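Local coordinates for protein transcriptional regulator, TetR family (Myxococcus xanthus, PDB 5K7F) that probably binds cis-regulatory DNA as a TetR-type repressor and regulates alternative isovaleryl coenzyme A biosynthesis, probably with isovaleryl coenzyme A as its ligand, at residues Ile21-Ala26 / Met68-Asp73; Leu80-Asp85 / Met97-Leu102; Gln147-Gln150 / Arg155-Asp158. All blocks are in the same frame, centred on the assembly; numbering follows the deposited sequence.

How the contacts relate
The three contacts illustrate how packing chemistry follows depth in an all-helical regulator. Contact 1 is buried, and contact 2 is only partly so; both use helix 60-83, with centres about 19 Å apart, one meeting helix 18-32 and the other helix 89-105. Contact 3 is a surface contact between the end of helix 125-150 and the loop after it, and its centre lies about 34 Å from that of contact 1, on the opposite side of the chain's centre. A direct phenol-carboxylate hydrogen bond beside leucine packing marks contact 1, contact 2 combines a CH-pi contact with a water bridge, and contact 3 has van der Waals packing alone, close to the second subunit.

Contact 1 of 3, residues Ile21-Ala26 / Met68-Asp73; sequences ILETAA and MNYGMD
Y70 and E23 are brought together by their torsions: in Y70 the ring carbon CG stands opposite the backbone N (chi1 180°), which carries the ring out from helix 60-83, while the E23 chain, extended beyond CG (chi2 167°), carries its carboxylate across to the phenol. The result is a hydrogen bond in which Y70 OH donates to E23 OE2 at 2.8 Å, approaching the acceptor nearly along its C-O axis. Carboxylate and ring are almost coplanar, 14° apart, and the E23 chain follows the ring edge, its CG in the ring plane 3.8 Å from Y70 CE2.

The other half of the contact belongs to L22. Its CD1 methyl lies 3.7 Å from Y70 CB and 4.0 Å from Y70 CG, meeting the base of the tyrosine where the ring joins the chain. The L22 side chain also packs on L63, A66 and I67 of helix 60-83, the helix that carries Y70, so the tyrosine extends a hydrophobic seam between helices 18-32 and 60-83. W108 touches both Y70 and E23, and V112 of helix 110-117 adds to the tyrosine's surroundings.

An alanine in place of Y70 would probably leave E23 OE2 without its phenol donor and open a gap beside the L22 methyl and W108.

As in other TetR-type proteins, helix 18-32 belongs to the DNA-binding domain and the long helix 60-83 leads from it to the ligand-binding domain. Here CB and CG of the tyrosine pack on leucine while its hydroxyl donates to a carboxylate, and the single hydrogen bond between the two segments would be expected to limit the turning of both groups.

Contact 2 of 3, residues Leu80-Asp85 / Met97-Leu102; sequences LSRVQD and MRHNIL
R82 and V83 are the two residues of the 80-85 segment that meet H99. L80 comes first in sequence: its carbonyl oxygen accepts from both V83 N and Q84 N. Its CB is directed away from helix 89-105, and the side chain packs on Y137 and F140 of helix 125-150.

R82 lies over one face of the imidazole, and it does so with its aliphatic base. R82 CB sits 3.9 Å from the centroid of the H99 ring and 17° off the ring normal, a CH-pi contact displaced toward the rim on the NE2 side. A bend at chi2 (-78°) leads the rest of the arginine away, and its NE is hydrogen-bonded to E77 O on its own helix. The backbone of the same residue adds a polar link: a water donates to R82 O at 3.0 Å and is also hydrogen-bonded to H99 NE2 at 3.0 Å, lying at the edge of the ring in its plane. One residue therefore holds the histidine from above through carbon and at its rim through water.

V83 follows, its CG1 methyl 3.5 Å from H99 CD2. The valine also touches F140, joining helix 125-150 to the contact.

On its other sides helix 89-105 packs within the C-terminal part of the fold: M97 lies on F166 and M169 of helix 159-171 and on M192 and V193 of helix 185-196, while R98 forms a salt bridge with D190.

Contact 3 of 3, residues Gln147-Gln150 / Arg155-Asp158; sequences QASQ and RPVD
S149 meets P156 through its hydroxyl oxygen, which rests 3.4 Å from P156 CA and 3.9 Å from P156 CB. No hydrogen bond joins the two segments, and the touch is van der Waals packing of a small polar tip against the base of a proline ring. The next nearest group is the amide of V157, whose N stands 4.0 Å from S149 OG, too distant to count as a bond. The serine oxygen lies opposite its own backbone N about the first torsion (chi1 176°), and this puts it at the passing loop.

The backbones run close, S149 CA and P156 CA being 5.1 Å apart. From R155 to V157 the chain is extended, and it passes the last turn of helix 125-150 without forming a strand.

Further out, each segment is held by its own neighbours. On the helix side A148 packs on P89 and I154, and Q147 OE1 accepts a hydrogen bond from R92 of helix 89-105. On the loop side D158, its CB directed away from helix 125-150, occupies the N-cap of helix 159-171, its OD1 accepting from the backbone N of T160. That same carboxylate oxygen forms a salt bridge with R182 of the second subunit, whose M195 packs on V157.

The whole is a tight loop linking two consecutive helices, 125-150 and 159-171, with the returning chain folded against the end of the first and an aspartate N-cap starting the second. Its loop side, through R155, V157 and D158, borders the second subunit, in keeping with the TetR C-terminal domain being the part through which family members commonly pair.

Contact 1 of 3, residues Ile21-Ala26 / Met68-Asp73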
# COMPACT_ATOMS: atom_id res chain seq x y z
N ILE A 21 5.45 18.64 16.92
CA ILE A 21 4.02 18.88 16.76
C ILE A 21 3.47 18.01 15.64
O ILE A 21 2.43 17.37 15.79
CB ILE A 21 3.75 20.37 16.49
CG1 ILE A 21 4.06 21.21 17.73
CG2 ILE A 21 2.30 20.61 16.09
CD1 ILE A 21 3.96 22.70 17.44
N LEU A 22 4.15 18.01 14.48
CA LEU A 22 3.62 17.29 13.32
C LEU A 22 3.58 15.78 13.56
O LEU A 22 2.65 15.10 13.11
CB LEU A 22 4.45 17.57 12.07
CG LEU A 22 4.57 19.02 11.62
CD1 LEU A 22 5.35 19.12 10.36
CD2 LEU A 22 3.22 19.67 11.47
N GLU A 23 4.58 15.27 14.29
CA GLU A 23 4.65 13.85 14.60
C GLU A 23 3.56 13.46 15.58
O GLU A 23 2.96 12.39 15.47
CB GLU A 23 6.03 13.50 15.18
CG GLU A 23 7.18 13.59 14.14
CD GLU A 23 8.57 13.56 14.74
OE1 GLU A 23 8.70 13.15 15.91
OE2 GLU A 23 9.53 13.90 14.01
N THR A 24 3.30 14.34 16.55
CA THR A 24 2.24 14.10 17.52
C THR A 24 0.88 14.14 16.83
O THR A 24 0.05 13.26 17.03
CB THR A 24 2.34 15.12 18.68
OG1 THR A 24 3.56 14.93 19.43
CG2 THR A 24 1.16 14.99 19.63
N ALA A 25 0.67 15.14 15.98
CA ALA A 25 -0.56 15.23 15.20
C ALA A 25 -0.74 14.01 14.29
O ALA A 25 -1.85 13.49 14.16
CB ALA A 25 -0.53 16.51 14.37
N ALA A 26 0.34 13.58 13.63
CA ALA A 26 0.26 12.39 12.78
C ALA A 26 -0.17 11.16 13.59
O ALA A 26 -1.00 10.37 13.12
CB ALA A 26 1.61 12.12 12.10
N MET A 68 2.35 16.38 5.28
CA MET A 68 2.76 15.78 4.01
C MET A 68 4.08 16.39 3.50
O MET A 68 4.95 15.67 3.01
CB MET A 68 1.60 15.88 3.00
CG MET A 68 0.39 15.07 3.46
SD MET A 68 -0.98 15.08 2.27
CE MET A 68 -0.24 14.04 1.03
N ASN A 69 4.28 17.69 3.64
CA ASN A 69 5.56 18.28 3.27
C ASN A 69 6.68 17.78 4.17
O ASN A 69 7.82 17.60 3.71
CB ASN A 69 5.47 19.80 3.36
CG ASN A 69 5.04 20.42 2.06
OD1 ASN A 69 5.33 19.91 0.96
ND2 ASN A 69 4.38 21.54 2.16
N TYR A 70 6.38 17.56 5.45
CA TYR A 70 7.39 17.01 6.35
C TYR A 70 7.77 15.61 5.89
O TYR A 70 8.96 15.25 5.87
CB TYR A 70 6.87 17.00 7.78
CG TYR A 70 7.85 16.43 8.83
CD1 TYR A 70 9.21 16.63 8.73
CD2 TYR A 70 7.39 15.69 9.91
CE1 TYR A 70 10.09 16.10 9.65
CE2 TYR A 70 8.28 15.16 10.84
CZ TYR A 70 9.60 15.37 10.70
OH TYR A 70 10.50 14.85 11.61
N GLY A 71 6.77 14.83 5.44
CA GLY A 71 7.07 13.49 4.97
C GLY A 71 7.99 13.51 3.76
O GLY A 71 8.88 12.66 3.61
N MET A 72 7.79 14.46 2.86
CA MET A 72 8.71 14.51 1.73
C MET A 72 10.09 15.01 2.13
O MET A 72 11.10 14.62 1.52
CB MET A 72 8.15 15.38 0.63
CG MET A 72 6.93 14.76 -0.13
SD MET A 72 7.06 12.99 -0.50
CE MET A 72 8.51 12.93 -1.56
N ASP A 73 10.16 15.91 3.11
CA ASP A 73 11.44 16.30 3.70
C ASP A 73 12.16 15.10 4.29
O ASP A 73 13.39 15.01 4.23
CB ASP A 73 11.23 17.34 4.81
CG ASP A 73 10.96 18.72 4.29
OD1 ASP A 73 11.16 18.96 3.10
OD2 ASP A 73 10.60 19.58 5.12

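Contact 2 of 3, residues Leu80-Asp85 / Met97-Leu102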
# COMPACT_ATOMS: atom_id res chain seq x y z
N LEU A 80 17.20 10.01 0.24
CA LEU A 80 17.95 10.52 -0.91
C LEU A 80 19.33 11.07 -0.56
O LEU A 80 20.32 10.82 -1.26
CB LEU A 80 17.15 11.61 -1.60
CG LEU A 80 15.96 11.12 -2.33
CD1 LEU A 80 15.21 12.33 -2.84
CD2 LEU A 80 16.36 10.25 -3.51
N SER A 81 19.42 11.86 0.49
CA SER A 81 20.70 12.47 0.82
C SER A 81 21.72 11.41 1.20
O SER A 81 22.92 11.66 1.12
CB SER A 81 20.53 13.49 1.92
OG SER A 81 20.10 12.89 3.14
N ARG A 82 21.25 10.22 1.54
CA ARG A 82 22.11 9.13 1.94
C ARG A 82 22.58 8.29 0.76
O ARG A 82 23.55 7.55 0.92
CB ARG A 82 21.39 8.24 2.95
CG ARG A 82 20.69 8.95 4.14
CD ARG A 82 21.63 9.41 5.21
NE ARG A 82 20.88 10.16 6.22
CZ ARG A 82 21.42 10.70 7.29
NH1 ARG A 82 22.73 10.57 7.52
NH2 ARG A 82 20.65 11.38 8.14
N VAL A 83 21.92 8.37 -0.42
CA VAL A 83 22.22 7.41 -1.48
C VAL A 83 22.52 8.10 -2.80
O VAL A 83 23.03 7.46 -3.73
CB VAL A 83 21.06 6.40 -1.67
CG1 VAL A 83 20.75 5.64 -0.37
CG2 VAL A 83 19.78 7.07 -2.25
N GLN A 84 22.22 9.39 -2.92
CA GLN A 84 22.18 9.98 -4.26
C GLN A 84 23.55 10.04 -4.93
O GLN A 84 23.62 10.10 -6.16
CB GLN A 84 21.56 11.38 -4.21
CG GLN A 84 22.37 12.40 -3.45
CD GLN A 84 21.57 13.61 -3.05
OE1 GLN A 84 20.38 13.71 -3.33
NE2 GLN A 84 22.22 14.55 -2.36
N ASP A 85 24.63 9.97 -4.16
CA ASP A 85 25.99 10.00 -4.68
C ASP A 85 26.54 8.62 -5.04
O ASP A 85 27.69 8.54 -5.49
CB ASP A 85 26.94 10.64 -3.65
CG ASP A 85 26.50 12.05 -3.23
OD1 ASP A 85 26.56 12.98 -4.06
OD2 ASP A 85 26.14 12.23 -2.04
N MET A 97 16.45 1.23 -1.13
CA MET A 97 15.44 0.34 -0.58
C MET A 97 15.62 0.14 0.92
O MET A 97 14.65 0.18 1.69
CB MET A 97 15.47 -1.01 -1.28
CG MET A 97 14.35 -1.92 -0.78
SD MET A 97 14.21 -3.43 -1.75
CE MET A 97 12.69 -3.10 -2.60
N ARG A 98 16.86 -0.14 1.35
CA ARG A 98 17.10 -0.34 2.77
C ARG A 98 16.75 0.92 3.57
O ARG A 98 15.97 0.85 4.54
CB ARG A 98 18.54 -0.79 3.00
CG ARG A 98 18.88 -1.13 4.45
CD ARG A 98 20.31 -1.62 4.55
NE ARG A 98 20.66 -2.23 5.84
CZ ARG A 98 20.41 -3.50 6.20
NH1 ARG A 98 19.77 -4.36 5.40
NH2 ARG A 98 20.83 -3.90 7.39
N HIS A 99 17.24 2.08 3.14
CA HIS A 99 16.89 3.32 3.83
C HIS A 99 15.38 3.58 3.84
O HIS A 99 14.82 4.03 4.86
CB HIS A 99 17.63 4.49 3.20
CG HIS A 99 19.09 4.58 3.61
ND1 HIS A 99 19.50 4.87 4.89
CD2 HIS A 99 20.23 4.36 2.90
CE1 HIS A 99 20.82 4.86 4.95
NE2 HIS A 99 21.29 4.56 3.74
N ASN A 100 14.69 3.33 2.71
CA ASN A 100 13.25 3.56 2.65
C ASN A 100 12.49 2.64 3.63
O ASN A 100 11.50 3.04 4.25
CB ASN A 100 12.77 3.36 1.21
CG ASN A 100 11.47 4.05 0.88
OD1 ASN A 100 11.28 4.40 -0.28
ND2 ASN A 100 10.59 4.25 1.85
N ILE A 101 12.92 1.38 3.77
CA ILE A 101 12.23 0.47 4.67
C ILE A 101 12.39 0.96 6.11
O ILE A 101 11.46 0.88 6.92
CB ILE A 101 12.76 -0.96 4.50
CG1 ILE A 101 12.30 -1.55 3.17
CG2 ILE A 101 12.27 -1.89 5.64
CD1 ILE A 101 13.05 -2.78 2.74
N LEU A 102 13.57 1.46 6.43
CA LEU A 102 13.77 2.02 7.76
C LEU A 102 12.89 3.26 7.97
O LEU A 102 12.24 3.40 9.01
CB LEU A 102 15.27 2.33 7.98
CG LEU A 102 16.28 1.14 7.95
CD1 LEU A 102 17.70 1.62 8.08
CD2 LEU A 102 15.91 0.05 8.96
O HOH W 1 23.70 4.76 2.03

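Contact 3 of 3, residues Gln147-Gln150 / Arg155-Asp158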
# COMPACT_ATOMS: atom_id res chain seq x y z
N GLN A 147 19.44 2.94 -15.66
CA GLN A 147 20.89 2.76 -15.67
C GLN A 147 21.29 1.33 -15.35
O GLN A 147 22.14 0.75 -16.03
CB GLN A 147 21.51 3.70 -14.65
CG GLN A 147 21.31 5.14 -14.95
CD GLN A 147 21.76 6.01 -13.81
OE1 GLN A 147 22.21 5.52 -12.78
NE2 GLN A 147 21.62 7.33 -13.98
N ALA A 148 20.72 0.76 -14.29
CA ALA A 148 21.05 -0.60 -13.92
C ALA A 148 20.68 -1.61 -15.00
O ALA A 148 21.42 -2.58 -15.20
CB ALA A 148 20.36 -0.96 -12.61
N SER A 149 19.51 -1.44 -15.67
CA SER A 149 19.11 -2.35 -16.74
C SER A 149 20.04 -2.21 -17.95
O SER A 149 20.54 -3.20 -18.48
CB SER A 149 17.65 -2.09 -17.15
OG SER A 149 17.28 -2.91 -18.25
N GLN A 150 20.30 -0.98 -18.39
CA GLN A 150 21.18 -0.79 -19.55
C GLN A 150 22.57 -1.38 -19.31
O GLN A 150 23.17 -1.95 -20.23
CB GLN A 150 21.28 0.70 -19.90
CG GLN A 150 22.19 1.00 -21.10
CD GLN A 150 21.68 0.39 -22.36
OE1 GLN A 150 20.50 0.55 -22.71
NE2 GLN A 150 22.55 -0.33 -23.07
N ARG A 155 18.19 -7.60 -14.10
CA ARG A 155 17.40 -8.14 -15.21
C ARG A 155 16.56 -7.03 -15.85
O ARG A 155 16.05 -6.17 -15.13
CB ARG A 155 16.51 -9.26 -14.68
CG ARG A 155 15.60 -9.92 -15.69
CD ARG A 155 14.87 -11.12 -15.06
NE ARG A 155 15.75 -11.89 -14.18
CZ ARG A 155 16.49 -12.93 -14.54
NH1 ARG A 155 16.47 -13.37 -15.80
NH2 ARG A 155 17.26 -13.54 -13.64
N PRO A 156 16.40 -7.01 -17.18
CA PRO A 156 15.64 -5.91 -17.79
C PRO A 156 14.23 -5.79 -17.24
O PRO A 156 13.55 -6.80 -17.01
CB PRO A 156 15.61 -6.28 -19.28
CG PRO A 156 16.83 -7.10 -19.47
CD PRO A 156 17.03 -7.87 -18.19
N VAL A 157 13.80 -4.54 -17.04
CA VAL A 157 12.46 -4.22 -16.55
C VAL A 157 12.14 -2.80 -17.00
O VAL A 157 13.03 -1.97 -17.14
CB VAL A 157 12.38 -4.37 -15.00
CG1 VAL A 157 13.16 -3.27 -14.31
CG2 VAL A 157 10.95 -4.39 -14.52
N ASP A 158 10.86 -2.56 -17.29
CA ASP A 158 10.39 -1.20 -17.56
C ASP A 158 10.64 -0.36 -16.31
O ASP A 158 10.23 -0.77 -15.22
CB ASP A 158 8.92 -1.19 -17.91
CG ASP A 158 8.42 0.20 -18.22
OD1 ASP A 158 8.14 0.97 -17.28
OD2 ASP A 158 8.28 0.52 -19.43